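Local coordinates for sulfur oxidation protein soxB (Thermus thermophilus, PDB 2WDC), which probably acts as a hydrolase in sulfur oxidation, a manganese-binding member of the 5'-nucleotidase family, at residues Y393-V398 and R501-A506. Numbering follows the deposited sequence.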
ATOM      1  N   TYR A 393      21.703  19.827  -1.122  1.00 15.56           N
ATOM      2  CA  TYR A 393      21.847  20.354  -2.485  1.00 14.64           C
ATOM      3  C   TYR A 393      21.066  21.659  -2.618  1.00 13.57           C
ATOM      4  O   TYR A 393      19.966  21.707  -3.180  1.00 15.41           O
ATOM      5  CB  TYR A 393      21.326  19.333  -3.503  1.00 14.09           C
ATOM      6  CG  TYR A 393      21.968  17.978  -3.389  1.00 13.82           C
ATOM      7  CD1 TYR A 393      23.224  17.728  -3.948  1.00 15.14           C
ATOM      8  CD2 TYR A 393      21.321  16.937  -2.737  1.00 16.51           C
ATOM      9  CE1 TYR A 393      23.820  16.478  -3.828  1.00 16.36           C
ATOM     10  CE2 TYR A 393      21.896  15.692  -2.629  1.00 14.73           C
ATOM     11  CZ  TYR A 393      23.143  15.458  -3.183  1.00 16.17           C
ATOM     12  OH  TYR A 393      23.713  14.208  -3.060  1.00 18.21           O
ATOM     13  N   PRO A 394      21.627  22.756  -2.100  1.00 16.48           N
ATOM     14  CA  PRO A 394      20.951  24.057  -2.093  1.00 19.11           C
ATOM     15  C   PRO A 394      20.582  24.621  -3.464  1.00 17.74           C
ATOM     16  O   PRO A 394      19.720  25.489  -3.557  1.00 20.35           O
ATOM     17  CB  PRO A 394      21.955  24.978  -1.381  1.00 19.59           C
ATOM     18  CG  PRO A 394      22.887  24.062  -0.655  1.00 26.54           C
ATOM     19  CD  PRO A 394      22.944  22.794  -1.443  1.00 23.36           C
ATOM     20  N   GLU A 395      21.204  24.106  -4.519  1.00 17.83           N
ATOM     21  CA  GLU A 395      20.907  24.553  -5.875  1.00 21.91           C
ATOM     22  C   GLU A 395      19.535  24.050  -6.329  1.00 16.06           C
ATOM     23  O   GLU A 395      18.925  24.616  -7.237  1.00 19.69           O
ATOM     24  CB  GLU A 395      21.985  24.069  -6.849  1.00 25.65           C
ATOM     25  CG  GLU A 395      22.263  22.576  -6.770  1.00 36.03           C
ATOM     26  CD  GLU A 395      23.523  22.249  -5.990  1.00 47.19           C
ATOM     27  OE1 GLU A 395      23.462  22.182  -4.740  1.00 25.57           O
ATOM     28  OE2 GLU A 395      24.576  22.049  -6.631  1.00 58.30           O
ATOM     29  N   VAL A 396      19.036  22.999  -5.680  1.00 17.21           N
ATOM     30  CA  VAL A 396      17.738  22.431  -6.050  1.00 16.34           C
ATOM     31  C   VAL A 396      16.581  23.354  -5.695  1.00 15.27           C
ATOM     32  O   VAL A 396      16.475  23.816  -4.548  1.00 16.89           O
ATOM     33  CB  VAL A 396      17.541  21.035  -5.436  1.00 14.10           C
ATOM     34  CG1 VAL A 396      16.125  20.510  -5.714  1.00 14.27           C
ATOM     35  CG2 VAL A 396      18.590  20.064  -5.965  1.00 14.31           C
ATOM     36  N   GLU A 397      15.682  23.558  -6.657  1.00 14.96           N
ATOM     37  CA  GLU A 397      14.520  24.429  -6.486  1.00 15.97           C
ATOM     38  C   GLU A 397      13.232  23.678  -6.161  1.00 16.02           C
ATOM     39  O   GLU A 397      12.403  24.175  -5.397  1.00 15.82           O
ATOM     40  CB  GLU A 397      14.323  25.313  -7.726  1.00 15.44           C
ATOM     41  CG  GLU A 397      15.512  26.249  -7.982  1.00 17.63           C
ATOM     42  CD  GLU A 397      15.471  26.931  -9.340  1.00 19.89           C
ATOM     43  OE1 GLU A 397      14.887  28.026  -9.438  1.00 24.02           O
ATOM     44  OE2 GLU A 397      16.065  26.395 -10.300  1.00 24.71           O
ATOM     45  N   VAL A 398      13.058  22.493  -6.747  1.00 13.58           N
ATOM     46  CA  VAL A 398      11.861  21.693  -6.498  1.00 12.21           C
ATOM     47  C   VAL A 398      12.262  20.238  -6.287  1.00 12.65           C
ATOM     48  O   VAL A 398      13.099  19.717  -7.018  1.00 14.03           O
ATOM     49  CB  VAL A 398      10.837  21.813  -7.646  1.00 13.42           C
ATOM     50  CG1 VAL A 398      10.193  23.196  -7.638  1.00 14.48           C
ATOM     51  CG2 VAL A 398      11.489  21.508  -9.012  1.00 14.55           C
ATOM     52  N   ARG A 501      14.109  27.513 -16.724  1.00 18.37           N
ATOM     53  CA  ARG A 501      14.672  26.205 -16.403  0.50 13.92           C
ATOM     54  C   ARG A 501      14.909  26.129 -14.897  1.00 18.36           C
ATOM     55  O   ARG A 501      15.615  26.963 -14.325  1.00 20.33           O
ATOM     56  CB  ARG A 501      16.001  25.998 -17.132  0.50 19.99           C
ATOM     57  CG  ARG A 501      15.866  25.509 -18.560  0.50 27.50           C
ATOM     58  CD  ARG A 501      17.202  25.584 -19.292  0.50 26.52           C
ATOM     59  NE  ARG A 501      18.057  24.440 -18.987  0.50 33.82           N
ATOM     60  CZ  ARG A 501      19.080  24.474 -18.139  0.50 37.57           C
ATOM     61  NH1 ARG A 501      19.384  25.597 -17.503  0.50 40.22           N
ATOM     62  NH2 ARG A 501      19.802  23.382 -17.929  0.50 36.04           N
ATOM     63  N   TYR A 502      14.321  25.129 -14.253  1.00 14.15           N
ATOM     64  CA  TYR A 502      14.476  24.964 -12.811  1.00 16.37           C
ATOM     65  C   TYR A 502      15.238  23.687 -12.512  1.00 14.75           C
ATOM     66  O   TYR A 502      15.061  22.672 -13.200  1.00 15.66           O
ATOM     67  CB  TYR A 502      13.093  24.843 -12.152  1.00 12.26           C
ATOM     68  CG  TYR A 502      12.220  26.063 -12.289  1.00 15.41           C
ATOM     69  CD1 TYR A 502      12.128  26.999 -11.259  1.00 18.41           C
ATOM     70  CD2 TYR A 502      11.443  26.254 -13.422  1.00 16.13           C
ATOM     71  CE1 TYR A 502      11.304  28.105 -11.375  1.00 16.78           C
ATOM     72  CE2 TYR A 502      10.596  27.350 -13.535  1.00 16.48           C
ATOM     73  CZ  TYR A 502      10.541  28.275 -12.508  1.00 19.60           C
ATOM     74  OH  TYR A 502       9.711  29.372 -12.614  1.00 20.20           O
ATOM     75  N   LEU A 503      16.040  23.702 -11.453  1.00 13.79           N
ATOM     76  CA  LEU A 503      16.730  22.481 -11.058  1.00 13.59           C
ATOM     77  C   LEU A 503      15.780  21.685 -10.165  1.00 12.82           C
ATOM     78  O   LEU A 503      15.329  22.165  -9.125  1.00 15.70           O
ATOM     79  CB  LEU A 503      18.041  22.764 -10.319  1.00 15.08           C
ATOM     80  CG  LEU A 503      18.805  21.494  -9.929  1.00 15.14           C
ATOM     81  CD1 LEU A 503      19.143  20.653 -11.152  1.00 14.72           C
ATOM     82  CD2 LEU A 503      20.079  21.852  -9.160  1.00 19.87           C
ATOM     83  N   ALA A 504      15.491  20.459 -10.587  1.00 13.56           N
ATOM     84  CA  ALA A 504      14.593  19.570  -9.864  1.00 13.70           C
ATOM     85  C   ALA A 504      15.359  18.374  -9.320  1.00 13.80           C
ATOM     86  O   ALA A 504      16.445  18.037  -9.799  1.00 14.00           O
ATOM     87  CB  ALA A 504      13.487  19.075 -10.811  1.00 12.41           C
ATOM     88  N   ALA A 505      14.761  17.710  -8.338  1.00 13.60           N
ATOM     89  CA  ALA A 505      15.310  16.469  -7.808  1.00 10.66           C
ATOM     90  C   ALA A 505      14.115  15.528  -7.713  1.00 10.15           C
ATOM     91  O   ALA A 505      13.005  15.975  -7.449  1.00 13.58           O
ATOM     92  CB  ALA A 505      15.930  16.681  -6.423  1.00 12.52           C
ATOM     93  N   ALA A 506      14.340  14.235  -7.936  1.00 10.11           N
ATOM     94  CA  ALA A 506      13.261  13.259  -7.840  1.00  9.19           C
ATOM     95  C   ALA A 506      13.826  11.891  -7.560  1.00 11.15           C
ATOM     96  O   ALA A 506      14.937  11.582  -7.968  1.00 11.56           O
ATOM     97  CB  ALA A 506      12.470  13.223  -9.138  1.00  9.93           C
TER
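E397 holds L503 by both its backbone N-H and its carbonyl O: the backbone N of E397 donates to L503 O at 2.9 Å, and its carboxylate takes the N-H of L503. Followed outward, E397 CB rests 3.6 Å from L503 O. With CG anti to the carbonyl carbon (chi1 -62°) and the chain extended beyond it, the acid reaches back along strand 501-507, bringing CD beside CD1 of Y502. There OE2 accepts from L503 N at 2.9 Å, on its anti side and 33° out of the carboxylate plane, while OE1 lies obliquely 3.5 Å from CD1 of the Y502 ring and pairs with R500. Glutamate suits this place, being long enough to take the N-H of L503, probably standing in for a backbone carbonyl ahead of the bridge at V398 and A504. Shortening E397 to an alanine would remove the carboxylate, and L503 N is likely to lose its acceptor and R500 this charge partner.

Apolar groups make up much of the remainder. L503 CD2 presses tightly against CG of E395, at 3.3 Å, whose carboxylate turns away, and V396 sets CG1 against CB of A505, small enough to admit it. V398 CG2 meets A504 CB at 3.6 Å. L503 O also takes a weak bond from V398 N, and V398 O accepts from A505 N at 2.9 Å. After the type I turn Y393-V396 that follows helix 380-392, this parallel bridge starts strand 398-401 beside 501-507, a pairing of neighbouring strands in the mixed sheet of the 5'-nucleotidase C-terminal domain.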